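Local coordinates for protein inositol-3-phosphate synthase (Caenorhabditis elegans, PDB 1VKO) that belongs to the inositol-3-phosphate synthase family and binds nicotinamide-adenine-dinucleotide in a Rossmann-type domain, with a potassium ion and pyrophosphate close by, at residues I448-I453 / S480-A485; N303-G308 / G321-K326; H295-S300 / I453-A458; G86-T91 / L442-L447. All blocks are in the same frame, centred on the assembly; numbering follows the deposited sequence.

Contact 1: residues I448-I453 / S480-A485; sequences IYDLAI and SLLLKA. With POP (pyrophosphate 2-), chain H.
Leu451, on the long helix 440-458, pushes its CD2 methyl between Leu482 and Leu483, which lie where a short 3-10 turn gives way to extended chain. That methyl is the tight part of the contact: Leu451 CD2 lies 3.7 Å from Leu482 CB, and it also stands 4.0 Å from Leu483 CG and about as far from both methyls of that leucine, so it sits over the fork of that branch. The Leu451 and Leu482 side chains run past each other in opposite directions. In Leu451, CG is anti to the carbonyl carbon (chi1 -68°), which swings the branch off the helix toward the 480-485 segment. Phe325 also packs against Leu451.

Packing is looser one residue back, where Asp450 offers just its CB, 4.1 Å from Leu482 CG. Its carboxylate is turned to other partners: OD1 is bonded to Ser119 OG and Thr121 OG1, OD2 to Val120 N. Beyond Leu483 the segment departs from the helix, and Lys484 reaches the pyrophosphate with a chain bent at its last torsion. Its NZ donates to the ligand's bridging O at 2.9 Å and to O5 at 2.6 Å, and to Phe325 O as well. The leucine contact thus ends one residue before a cationic group that, with Lys373, Lys377 and Lys414, probably balances the negative charge of the pyrophosphate.

Contact 2: residues N303-G308 / G321-K326; sequences NTLVPG and GGDDFK. With NAD (nicotinamide-adenine-dinucleotide), chain G.
Leu305 sits at the centre of an inverse gamma turn, just ahead of helix 307-316 of the Rossmann-type domain, and aims its side chain at the end of strand 320-321, an edge strand of the parallel sheet within this chain.

The van der Waals contact rests on one methyl. Leu305 CD1 lies 3.2 Å from Gly321 O and 3.8 Å from Asp323 OD1, so a branched aliphatic end lies against the glycine backbone and a carboxylate oxygen. CG of Leu305 is anti to the carbonyl carbon (chi1 -52°), directing CD1 onto that backbone. The peptide before Asp323 is cis.

Polar linkage between the segments passes through one water. It accepts from Leu305 N at 3.0 Å and donates to Asp323 OD2 at 2.6 Å, tying the gamma turn to the carboxylate. The other oxygen, OD1, accepts a weak hydrogen bond from Asn298 ND2 on the neighbouring strand.

Further along 321-326, ionic and hydrogen bonds to the protein come first: Asp324 OD1 makes a salt bridge with Lys373 NZ, and OD2 accepts from Ser376 OG. Contacts with the dinucleotide follow at Phe325, which supplies both backbone and side chain to the nicotinamide end, while Leu447 and Ile448 of helix 440-458 pack on its side chain. Lys326 belongs to the pyrophosphate pocket, but its NZ is bonded to Gln501 OE1 and Ser334 OG. On the nicotinamide ring, C5N approaches Phe325 CB to 3.3 Å.

Contact 3: residues H295-S300 / I453-A458; sequences HYINGS and ILTELA. With NAD (nicotinamide-adenine-dinucleotide), chain G.
Thr455 presents both branches of its side chain to the strand 295-298, one to each of two residues that face helix 440-458 from the same side of the sheet. Its CG2 is anti to the backbone N and meets His295 where the ring joins CB, 3.8 Å from His295 CG, approaching obliquely. Its OG1 stands beside the backbone N, anti to the carbonyl carbon (chi1 -65°), and there touches Ile297 CD1 at 3.7 Å. This is a van der Waals touch: the hydroxyl is bonded to Leu451 O one turn earlier in its own helix.

Ile297 folds CD1 back with chi1 and chi2 both negative (-44° and -59°), and it lies alongside Thr455 with the two side chains oppositely directed. His295 keeps its imidazole flanking the helix while ND1 bonds to Phe319 N.

At the end of the strand, Asn298 OD1 accepts from Ser300 N at 3.1 Å, with the donor well above the carbonyl plane, forming an Asx turn. Ser300 OG then shares a 3.0 Å hydrogen bond with O3D of the dinucleotide. A parallel sheet whose strand runs C-terminally into a cofactor-binding loop is consistent with a Rossmann-type dinucleotide-binding domain, here with helix 440-458 packed on its sheet.

Contact 4: residues G86-T91 / L442-L447; sequences GNNGST and LLASPL. With K (potassium ion), chain B; NAD (nicotinamide-adenine-dinucleotide), chain G.
Asn88 and Ala444 meet where two helices come together beside the dinucleotide; Thr91, about one turn on from Asn88, meets Ser445, the next residue after Ala444. The packing is close and small-residue in kind: Ala444 CB lies 3.4 Å from Asn88 OD1, and Thr91 CG2 lies 3.3 Å from Ser445 OG. CG2 of Thr91 is anti to its backbone nitrogen, which turns this methyl to Ser445, whose hydroxyl is bonded to Ser441 O. The short helix axes approach to 8.8 Å and cross at -62°. Helix 440-458 is kinked at Pro446, which has no N-H to give to the turn before.

Helix 87-100 follows strand 77-82 through a glycine-rich turn, the phosphate-binding element of the Rossmann fold, with Gly86 at the N-cap. Hydrogen bonding to the two linked phosphates of the dinucleotide comes from this helix start: Asn87 N donates to O2A at 2.8 Å, and Asn88 N to O1N at 3.0 Å, each nearly straight at 166°. The N-terminal end of the helix probably favours the negative phosphates. Gly86 CA lies 3.3 Å from O5B of the dinucleotide.

The Asn88 amide takes part in binding the metal. Its OD1 binds the potassium ion at 2.9 Å, alongside O2N and O7N of the dinucleotide, a water and Ser441 OG, while its ND2 donates to O7N at 3.0 Å. One amide group therefore serves the metal with its oxygen and the carboxamide with its nitrogen. In the second subunit, Phe425 packs on Ser445 and Pro446.

In the fold
From the N terminus, the first contact segment is on helix 87-100, the start of contact 4, whose partner on helix 440-458 lies some 350 residues on, closing the longest loop. Inside it, strand 295-298 opens contact 3, and contact 2 closes a short loop within the spans of contacts 3 and 4, joining the start of helix 307-316 to the chain after strand 320-321. Helix 440-458 then completes contact 4, enters contact 1 and ends contact 3, so contact 3 crosses contacts 4 and 1, which follow in series; contact 1 closes at 480-485. That helix ties the first Rossmann helix, the parallel sheet and the 480-485 segment together; Ala485 O probably bonds back to Asp323 N of contact 2.

Contact 1: residues I448-I453 / S480-A485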
# COMPACT_ATOMS: atom_id res chain seq x y z
N ILE A 448 -3.15 28.03 8.27
CA ILE A 448 -3.82 29.29 8.34
C ILE A 448 -3.10 30.13 9.39
O ILE A 448 -2.87 31.31 9.16
CB ILE A 448 -5.29 29.12 8.68
CG1 ILE A 448 -6.06 28.59 7.45
CG2 ILE A 448 -5.86 30.49 9.13
CD1 ILE A 448 -7.43 28.08 7.77
N TYR A 449 -2.69 29.53 10.52
CA TYR A 449 -1.99 30.32 11.53
C TYR A 449 -0.65 30.76 10.97
O TYR A 449 -0.27 31.88 11.18
CB TYR A 449 -1.77 29.61 12.87
CG TYR A 449 -2.96 28.98 13.51
CD1 TYR A 449 -4.20 29.59 13.50
CD2 TYR A 449 -2.83 27.76 14.15
CE1 TYR A 449 -5.30 29.00 14.13
CE2 TYR A 449 -3.91 27.16 14.78
CZ TYR A 449 -5.12 27.78 14.77
OH TYR A 449 -6.18 27.13 15.33
N ASP A 450 0.05 29.91 10.21
CA ASP A 450 1.35 30.32 9.70
C ASP A 450 1.26 31.43 8.67
O ASP A 450 2.12 32.35 8.66
CB ASP A 450 2.10 29.16 9.08
CG ASP A 450 2.45 28.06 10.09
OD1 ASP A 450 2.83 28.39 11.24
OD2 ASP A 450 2.39 26.83 9.79
N LEU A 451 0.28 31.36 7.77
CA LEU A 451 0.16 32.40 6.73
C LEU A 451 -0.09 33.77 7.40
O LEU A 451 0.60 34.77 7.13
CB LEU A 451 -0.92 32.06 5.71
CG LEU A 451 -0.69 30.86 4.78
CD1 LEU A 451 -2.03 30.26 4.39
CD2 LEU A 451 0.12 31.22 3.54
N ALA A 452 -1.05 33.82 8.31
CA ALA A 452 -1.33 35.05 9.00
C ALA A 452 -0.02 35.54 9.64
O ALA A 452 0.33 36.72 9.55
CB ALA A 452 -2.44 34.85 10.04
N ILE A 453 0.72 34.61 10.25
CA ILE A 453 1.77 34.98 11.19
C ILE A 453 2.98 35.50 10.41
O ILE A 453 3.59 36.51 10.77
CB ILE A 453 2.06 33.81 12.17
CG1 ILE A 453 0.95 33.77 13.24
CG2 ILE A 453 3.45 33.93 12.82
CD1 ILE A 453 1.00 32.57 14.14
N SER A 480 5.33 30.66 0.18
CA SER A 480 5.26 29.53 -0.74
C SER A 480 5.26 28.16 -0.11
O SER A 480 4.62 27.26 -0.64
CB SER A 480 6.46 29.59 -1.68
OG SER A 480 6.25 30.67 -2.53
N LEU A 481 6.01 27.98 0.97
CA LEU A 481 6.09 26.68 1.63
C LEU A 481 4.74 26.23 2.12
O LEU A 481 4.52 25.03 2.29
CB LEU A 481 7.12 26.64 2.78
CG LEU A 481 6.91 27.34 4.11
CD1 LEU A 481 7.92 26.80 5.18
CD2 LEU A 481 7.09 28.81 3.87
N LEU A 482 3.85 27.19 2.33
CA LEU A 482 2.52 26.90 2.80
C LEU A 482 1.52 26.69 1.67
O LEU A 482 0.36 26.33 1.91
CB LEU A 482 2.02 28.01 3.76
CG LEU A 482 2.62 28.14 5.17
CD1 LEU A 482 3.21 26.84 5.64
CD2 LEU A 482 3.66 29.23 5.25
N LEU A 483 1.95 26.91 0.42
CA LEU A 483 1.00 27.04 -0.68
C LEU A 483 1.38 26.18 -1.88
O LEU A 483 2.56 26.01 -2.16
CB LEU A 483 0.89 28.52 -1.09
CG LEU A 483 0.32 29.49 -0.04
CD1 LEU A 483 0.61 30.92 -0.45
CD2 LEU A 483 -1.19 29.27 0.29
N LYS A 484 0.35 25.67 -2.57
CA LYS A 484 0.51 24.69 -3.64
C LYS A 484 0.91 25.32 -4.92
O LYS A 484 1.73 24.75 -5.66
CB LYS A 484 -0.80 24.00 -3.95
CG LYS A 484 -1.04 22.76 -3.17
CD LYS A 484 -2.12 21.94 -3.89
CE LYS A 484 -2.81 21.07 -2.87
NZ LYS A 484 -3.71 21.86 -1.95
N ALA A 485 0.30 26.49 -5.17
CA ALA A 485 0.37 27.19 -6.44
C ALA A 485 0.76 28.63 -6.16
O ALA A 485 -0.05 29.57 -6.29
CB ALA A 485 -0.96 27.12 -7.15
P1 POP H . -2.94 18.34 -0.49
O1 POP H . -1.67 18.89 0.14
O2 POP H . -3.42 17.14 0.29
O3 POP H . -2.65 17.91 -1.92
O POP H . -4.11 19.48 -0.42
P2 POP H . -5.64 19.34 -0.96
O4 POP H . -6.53 19.07 0.25
O5 POP H . -6.02 20.64 -1.66
O6 POP H . -5.91 18.21 -1.96

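Contact 2: residues N303-G308 / G321-K326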
# COMPACT_ATOMS: atom_id res chain seq x y z
N ASN A 303 -8.29 31.81 -9.19
CA ASN A 303 -7.33 32.83 -9.63
C ASN A 303 -7.65 34.26 -9.18
O ASN A 303 -7.55 35.21 -9.96
CB ASN A 303 -7.05 32.73 -11.13
CG ASN A 303 -8.28 32.93 -11.97
OD1 ASN A 303 -9.33 32.41 -11.67
ND2 ASN A 303 -8.13 33.67 -13.07
N THR A 304 -7.99 34.40 -7.89
CA THR A 304 -8.37 35.67 -7.33
C THR A 304 -7.37 36.79 -7.65
O THR A 304 -7.77 37.89 -8.04
CB THR A 304 -8.55 35.58 -5.81
OG1 THR A 304 -9.52 34.57 -5.46
CG2 THR A 304 -9.17 36.89 -5.33
N LEU A 305 -6.08 36.49 -7.50
CA LEU A 305 -5.02 37.49 -7.62
C LEU A 305 -4.58 37.71 -9.07
O LEU A 305 -3.40 37.61 -9.42
CB LEU A 305 -3.85 37.10 -6.69
CG LEU A 305 -4.32 36.85 -5.23
CD1 LEU A 305 -3.25 36.22 -4.36
CD2 LEU A 305 -4.83 38.13 -4.57
N VAL A 306 -5.56 38.00 -9.92
CA VAL A 306 -5.31 38.47 -11.29
C VAL A 306 -4.40 39.72 -11.30
O VAL A 306 -4.27 40.41 -10.27
CB VAL A 306 -6.66 38.77 -12.01
CG1 VAL A 306 -7.44 37.48 -12.20
CG2 VAL A 306 -7.49 39.77 -11.22
N PRO A 307 -3.78 40.04 -12.44
CA PRO A 307 -2.81 41.15 -12.51
C PRO A 307 -3.38 42.49 -12.00
O PRO A 307 -2.71 43.22 -11.28
CB PRO A 307 -2.45 41.22 -14.00
CG PRO A 307 -2.83 39.88 -14.57
CD PRO A 307 -3.98 39.37 -13.75
N GLY A 308 -4.62 42.79 -12.34
CA GLY A 308 -5.27 43.97 -11.82
C GLY A 308 -5.26 44.09 -10.31
O GLY A 308 -5.07 45.18 -9.78
N GLY A 321 -1.18 37.05 -1.01
CA GLY A 321 -0.61 35.69 -0.98
C GLY A 321 -1.53 34.60 -1.54
O GLY A 321 -2.74 34.77 -1.57
N GLY A 322 -0.95 33.50 -2.00
CA GLY A 322 -1.68 32.36 -2.58
C GLY A 322 -0.81 31.56 -3.53
O GLY A 322 0.36 31.90 -3.73
N ASP A 323 -1.34 30.49 -4.12
CA ASP A 323 -2.70 30.08 -3.93
C ASP A 323 -2.71 28.65 -3.45
O ASP A 323 -1.94 27.81 -3.96
CB ASP A 323 -3.42 30.11 -5.27
CG ASP A 323 -3.48 31.47 -5.89
OD1 ASP A 323 -3.64 32.51 -5.16
OD2 ASP A 323 -3.46 31.60 -7.12
N ASP A 324 -3.60 28.36 -2.49
CA ASP A 324 -4.08 27.00 -2.19
C ASP A 324 -3.18 26.29 -1.18
O ASP A 324 -2.01 25.97 -1.49
CB ASP A 324 -4.24 26.20 -3.49
CG ASP A 324 -5.17 25.00 -3.35
OD1 ASP A 324 -6.01 24.95 -2.42
OD2 ASP A 324 -5.16 24.06 -4.18
N PHE A 325 -3.74 26.02 0.01
CA PHE A 325 -3.00 25.38 1.09
C PHE A 325 -2.31 24.19 0.58
O PHE A 325 -2.87 23.37 -0.18
CB PHE A 325 -3.91 24.91 2.24
CG PHE A 325 -4.75 26.00 2.86
CD1 PHE A 325 -4.18 27.18 3.34
CD2 PHE A 325 -6.12 25.83 3.02
CE1 PHE A 325 -4.99 28.17 3.94
CE2 PHE A 325 -6.92 26.84 3.62
CZ PHE A 325 -6.33 27.98 4.06
N LYS A 326 -1.06 24.07 1.00
CA LYS A 326 -0.31 22.89 0.70
C LYS A 326 -0.22 22.05 1.95
O LYS A 326 0.74 22.17 2.74
CB LYS A 326 1.06 23.29 0.21
CG LYS A 326 1.83 22.16 -0.25
CD LYS A 326 3.28 22.46 0.02
CE LYS A 326 3.91 23.21 -1.10
NZ LYS A 326 5.37 23.32 -0.89
PA NAD G . -15.75 23.73 4.02
O1A NAD G . -16.89 23.48 3.16
O2A NAD G . -15.93 22.97 5.27
O5B NAD G . -15.64 25.30 4.23
C5B NAD G . -16.21 26.17 3.30
C4B NAD G . -17.07 27.16 4.08
O4B NAD G . -17.11 28.37 3.36
C3B NAD G . -18.49 26.70 4.23
O3B NAD G . -18.87 27.16 5.51
C2B NAD G . -19.29 27.50 3.24
O2B NAD G . -20.46 27.88 3.95
C1B NAD G . -18.42 28.74 3.06
N9A NAD G . -18.53 29.55 1.82
C8A NAD G . -18.72 29.15 0.53
N7A NAD G . -18.76 30.26 -0.25
C5A NAD G . -18.61 31.37 0.50
C6A NAD G . -18.62 32.75 0.22
N6A NAD G . -18.85 33.25 -1.00
N1A NAD G . -18.47 33.63 1.26
C2A NAD G . -18.34 33.18 2.54
N3A NAD G . -18.37 31.84 2.79
C4A NAD G . -18.50 30.93 1.80
O3 NAD G . -14.35 23.36 3.29
PN NAD G . -12.98 23.41 4.11
O1N NAD G . -13.19 24.35 5.24
O2N NAD G . -12.60 22.02 4.39
O5D NAD G . -11.91 24.17 3.15
C5D NAD G . -12.25 25.38 2.50
C4D NAD G . -11.39 25.69 1.26
O4D NAD G . -10.03 25.50 1.55
C3D NAD G . -11.70 24.81 0.04
O3D NAD G . -11.66 25.61 -1.11
C2D NAD G . -10.49 23.92 -0.06
O2D NAD G . -10.14 23.51 -1.38
C1D NAD G . -9.41 24.83 0.47
N1N NAD G . -8.30 23.95 0.81
C2N NAD G . -8.44 23.00 1.77
C3N NAD G . -7.38 22.17 2.05
C7N NAD G . -7.45 21.43 3.33
O7N NAD G . -8.66 21.59 4.05
N7N NAD G . -6.41 20.70 3.74
C4N NAD G . -6.15 22.31 1.37
C5N NAD G . -6.03 23.27 0.39
C6N NAD G . -7.13 24.09 0.10
O HOH W 1 -4.98 33.68 -7.63

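Contact 3: residues H295-S300 / I453-A458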
# COMPACT_ATOMS: atom_id res chain seq x y z
N HIS A 295 -4.28 42.95 4.56
CA HIS A 295 -3.57 42.09 3.62
C HIS A 295 -4.52 40.95 3.27
O HIS A 295 -5.46 40.65 4.01
CB HIS A 295 -2.27 41.53 4.22
CG HIS A 295 -1.44 42.57 4.92
ND1 HIS A 295 -0.69 43.50 4.24
CD2 HIS A 295 -1.23 42.80 6.23
CE1 HIS A 295 -0.08 44.29 5.10
NE2 HIS A 295 -0.38 43.88 6.32
N TYR A 296 -4.26 40.32 2.14
CA TYR A 296 -5.17 39.31 1.66
C TYR A 296 -4.45 38.03 1.23
O TYR A 296 -3.54 38.06 0.35
CB TYR A 296 -6.03 39.88 0.52
CG TYR A 296 -7.12 38.92 0.11
CD1 TYR A 296 -8.33 38.85 0.80
CD2 TYR A 296 -6.93 38.07 -0.94
CE1 TYR A 296 -9.31 37.93 0.42
CE2 TYR A 296 -7.87 37.15 -1.30
CZ TYR A 296 -9.07 37.09 -0.67
OH TYR A 296 -10.01 36.14 -1.11
N ILE A 297 -4.86 36.92 1.88
CA ILE A 297 -4.40 35.55 1.55
C ILE A 297 -5.47 34.65 0.94
O ILE A 297 -6.58 34.52 1.49
CB ILE A 297 -3.82 34.81 2.82
CG1 ILE A 297 -2.89 35.71 3.65
CG2 ILE A 297 -3.15 33.45 2.42
CD1 ILE A 297 -1.71 36.26 2.91
N ASN A 298 -5.12 34.02 -0.19
CA ASN A 298 -5.98 33.10 -0.91
C ASN A 298 -5.55 31.64 -0.66
O ASN A 298 -4.53 31.19 -1.21
CB ASN A 298 -5.91 33.38 -2.42
CG ASN A 298 -6.70 32.33 -3.27
OD1 ASN A 298 -7.68 31.75 -2.81
ND2 ASN A 298 -6.27 32.11 -4.51
N GLY A 299 -6.36 30.92 0.13
CA GLY A 299 -6.12 29.56 0.56
C GLY A 299 -6.69 28.53 -0.40
O GLY A 299 -6.50 27.32 -0.23
N SER A 300 -7.37 29.01 -1.45
CA SER A 300 -8.05 28.14 -2.40
C SER A 300 -7.43 28.25 -3.81
O SER A 300 -6.57 29.12 -4.06
CB SER A 300 -9.54 28.47 -2.46
OG SER A 300 -10.15 28.23 -1.21
N ILE A 453 0.72 34.61 10.25
CA ILE A 453 1.77 34.98 11.19
C ILE A 453 2.98 35.50 10.41
O ILE A 453 3.59 36.51 10.77
CB ILE A 453 2.06 33.81 12.17
CG1 ILE A 453 0.95 33.77 13.24
CG2 ILE A 453 3.45 33.93 12.82
CD1 ILE A 453 1.00 32.57 14.14
N LEU A 454 3.32 34.84 9.33
CA LEU A 454 4.41 35.32 8.51
C LEU A 454 4.07 36.63 7.82
O LEU A 454 4.98 37.42 7.51
CB LEU A 454 4.78 34.25 7.48
CG LEU A 454 5.35 33.01 8.16
CD1 LEU A 454 5.30 31.85 7.24
CD2 LEU A 454 6.77 33.24 8.74
N THR A 455 2.77 36.88 7.57
CA THR A 455 2.35 38.14 6.96
C THR A 455 2.57 39.34 7.90
O THR A 455 3.14 40.34 7.49
CB THR A 455 0.89 38.08 6.50
OG1 THR A 455 0.77 37.12 5.45
CG2 THR A 455 0.51 39.40 5.81
N GLU A 456 2.10 39.22 9.14
CA GLU A 456 2.29 40.27 10.14
C GLU A 456 3.78 40.53 10.36
O GLU A 456 4.18 41.68 10.56
CB GLU A 456 1.64 39.89 11.47
CG GLU A 456 1.47 41.05 12.44
CD GLU A 456 2.76 41.46 13.12
OE1 GLU A 456 3.52 40.55 13.53
OE2 GLU A 456 3.02 42.69 13.26
N LEU A 457 4.58 39.47 10.32
CA LEU A 457 6.02 39.61 10.46
C LEU A 457 6.55 40.38 9.28
O LEU A 457 7.29 41.35 9.46
CB LEU A 457 6.72 38.25 10.59
CG LEU A 457 8.23 38.30 10.30
CD1 LEU A 457 9.00 39.14 11.35
CD2 LEU A 457 8.84 36.93 10.15
N ALA A 458 6.18 39.99 8.06
CA ALA A 458 6.67 40.72 6.90
C ALA A 458 6.24 42.21 6.95
O ALA A 458 6.95 43.10 6.43
CB ALA A 458 6.22 40.04 5.61
PA NAD G . -15.75 23.73 4.02
O1A NAD G . -16.89 23.48 3.16
O2A NAD G . -15.93 22.97 5.27
O5B NAD G . -15.64 25.30 4.23
C5B NAD G . -16.21 26.17 3.30
C4B NAD G . -17.07 27.16 4.08
O4B NAD G . -17.11 28.37 3.36
C3B NAD G . -18.49 26.70 4.23
O3B NAD G . -18.87 27.16 5.51
C2B NAD G . -19.29 27.50 3.24
O2B NAD G . -20.46 27.88 3.95
C1B NAD G . -18.42 28.74 3.06
N9A NAD G . -18.53 29.55 1.82
C8A NAD G . -18.72 29.15 0.53
N7A NAD G . -18.76 30.26 -0.25
C5A NAD G . -18.61 31.37 0.50
C6A NAD G . -18.62 32.75 0.22
N6A NAD G . -18.85 33.25 -1.00
N1A NAD G . -18.47 33.63 1.26
C2A NAD G . -18.34 33.18 2.54
N3A NAD G . -18.37 31.84 2.79
C4A NAD G . -18.50 30.93 1.80
O3 NAD G . -14.35 23.36 3.29
PN NAD G . -12.98 23.41 4.11
O1N NAD G . -13.19 24.35 5.24
O2N NAD G . -12.60 22.02 4.39
O5D NAD G . -11.91 24.17 3.15
C5D NAD G . -12.25 25.38 2.50
C4D NAD G . -11.39 25.69 1.26
O4D NAD G . -10.03 25.50 1.55
C3D NAD G . -11.70 24.81 0.04
O3D NAD G . -11.66 25.61 -1.11
C2D NAD G . -10.49 23.92 -0.06
O2D NAD G . -10.14 23.51 -1.38
C1D NAD G . -9.41 24.83 0.47
N1N NAD G . -8.30 23.95 0.81
C2N NAD G . -8.44 23.00 1.77
C3N NAD G . -7.38 22.17 2.05
C7N NAD G . -7.45 21.43 3.33
O7N NAD G . -8.66 21.59 4.05
N7N NAD G . -6.41 20.70 3.74
C4N NAD G . -6.15 22.31 1.37
C5N NAD G . -6.03 23.27 0.39
C6N NAD G . -7.13 24.09 0.10

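Contact 4: residues G86-T91 / L442-L447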
# COMPACT_ATOMS: atom_id res chain seq x y z
N GLY A 86 -16.67 27.08 8.09
CA GLY A 86 -16.31 25.80 7.43
C GLY A 86 -15.54 24.85 8.33
O GLY A 86 -15.43 25.10 9.54
N ASN A 87 -15.03 23.76 7.75
CA ASN A 87 -14.18 22.85 8.51
C ASN A 87 -12.92 23.55 8.99
O ASN A 87 -12.65 23.54 10.19
CB ASN A 87 -13.80 21.57 7.73
CG ASN A 87 -14.93 20.59 7.62
OD1 ASN A 87 -16.11 20.97 7.62
ND2 ASN A 87 -14.59 19.32 7.49
N ASN A 88 -12.14 24.13 8.07
CA ASN A 88 -10.90 24.85 8.44
C ASN A 88 -11.21 26.01 9.38
O ASN A 88 -10.64 26.13 10.46
CB ASN A 88 -10.13 25.32 7.20
CG ASN A 88 -9.69 24.13 6.32
OD1 ASN A 88 -9.66 23.01 6.80
ND2 ASN A 88 -9.36 24.37 5.04
N GLY A 89 -12.15 26.87 8.99
CA GLY A 89 -12.48 28.03 9.78
C GLY A 89 -12.81 27.65 11.21
O GLY A 89 -12.20 28.17 12.14
N SER A 90 -13.79 26.76 11.43
CA SER A 90 -14.28 26.53 12.80
C SER A 90 -13.19 25.83 13.62
O SER A 90 -13.09 25.99 14.83
CB SER A 90 -15.56 25.70 12.79
OG SER A 90 -15.32 24.43 12.18
N THR A 91 -12.35 25.07 12.93
CA THR A 91 -11.25 24.39 13.59
C THR A 91 -10.13 25.35 13.98
O THR A 91 -9.59 25.24 15.07
CB THR A 91 -10.71 23.26 12.69
OG1 THR A 91 -11.71 22.24 12.60
CG2 THR A 91 -9.53 22.56 13.35
N LEU A 442 -7.08 19.35 10.24
CA LEU A 442 -5.95 19.30 11.17
C LEU A 442 -4.63 19.59 10.44
O LEU A 442 -3.67 20.07 11.02
CB LEU A 442 -5.93 17.96 11.93
CG LEU A 442 -7.07 17.67 12.94
CD1 LEU A 442 -6.91 16.29 13.57
CD2 LEU A 442 -7.21 18.74 14.05
N LEU A 443 -4.60 19.32 9.15
CA LEU A 443 -3.46 19.72 8.36
C LEU A 443 -3.54 21.22 8.01
O LEU A 443 -2.54 21.93 8.15
CB LEU A 443 -3.29 18.82 7.12
CG LEU A 443 -2.59 17.46 7.35
CD1 LEU A 443 -2.73 16.49 6.17
CD2 LEU A 443 -1.12 17.63 7.72
N ALA A 444 -4.73 21.69 7.61
CA ALA A 444 -4.96 23.05 7.05
C ALA A 444 -4.86 24.22 8.01
O ALA A 444 -4.23 25.23 7.67
CB ALA A 444 -6.29 23.11 6.37
N SER A 445 -5.54 24.10 9.18
CA SER A 445 -5.60 25.18 10.19
C SER A 445 -4.24 25.67 10.61
O SER A 445 -3.98 26.83 10.45
CB SER A 445 -6.36 24.75 11.46
OG SER A 445 -7.54 24.05 11.14
N PRO A 446 -3.34 24.83 11.10
CA PRO A 446 -2.03 25.33 11.47
C PRO A 446 -1.43 26.21 10.35
O PRO A 446 -0.72 27.18 10.66
CB PRO A 446 -1.18 24.06 11.66
CG PRO A 446 -2.02 22.92 11.23
CD PRO A 446 -3.44 23.37 11.29
N LEU A 447 -1.75 25.90 9.08
CA LEU A 447 -1.22 26.64 7.93
C LEU A 447 -1.92 27.98 7.81
O LEU A 447 -1.37 28.96 7.31
CB LEU A 447 -1.41 25.85 6.63
CG LEU A 447 -0.37 24.84 6.12
CD1 LEU A 447 0.11 23.88 7.18
CD2 LEU A 447 -0.93 24.05 4.94
K K B . -10.72 20.62 5.46
PA NAD G . -15.75 23.73 4.02
O1A NAD G . -16.89 23.48 3.16
O2A NAD G . -15.93 22.97 5.27
O5B NAD G . -15.64 25.30 4.23
C5B NAD G . -16.21 26.17 3.30
C4B NAD G . -17.07 27.16 4.08
O4B NAD G . -17.11 28.37 3.36
C3B NAD G . -18.49 26.70 4.23
O3B NAD G . -18.87 27.16 5.51
C2B NAD G . -19.29 27.50 3.24
O2B NAD G . -20.46 27.88 3.95
C1B NAD G . -18.42 28.74 3.06
N9A NAD G . -18.53 29.55 1.82
C8A NAD G . -18.72 29.15 0.53
N7A NAD G . -18.76 30.26 -0.25
C5A NAD G . -18.61 31.37 0.50
C6A NAD G . -18.62 32.75 0.22
N6A NAD G . -18.85 33.25 -1.00
N1A NAD G . -18.47 33.63 1.26
C2A NAD G . -18.34 33.18 2.54
N3A NAD G . -18.37 31.84 2.79
C4A NAD G . -18.50 30.93 1.80
O3 NAD G . -14.35 23.36 3.29
PN NAD G . -12.98 23.41 4.11
O1N NAD G . -13.19 24.35 5.24
O2N NAD G . -12.60 22.02 4.39
O5D NAD G . -11.91 24.17 3.15
C5D NAD G . -12.25 25.38 2.50
C4D NAD G . -11.39 25.69 1.26
O4D NAD G . -10.03 25.50 1.55
C3D NAD G . -11.70 24.81 0.04
O3D NAD G . -11.66 25.61 -1.11
C2D NAD G . -10.49 23.92 -0.06
O2D NAD G . -10.14 23.51 -1.38
C1D NAD G . -9.41 24.83 0.47
N1N NAD G . -8.30 23.95 0.81
C2N NAD G . -8.44 23.00 1.77
C3N NAD G . -7.38 22.17 2.05
C7N NAD G . -7.45 21.43 3.33
O7N NAD G . -8.66 21.59 4.05
N7N NAD G . -6.41 20.70 3.74
C4N NAD G . -6.15 22.31 1.37
C5N NAD G . -6.03 23.27 0.39
C6N NAD G . -7.13 24.09 0.10
O HOH W 2 -10.78 19.23 3.14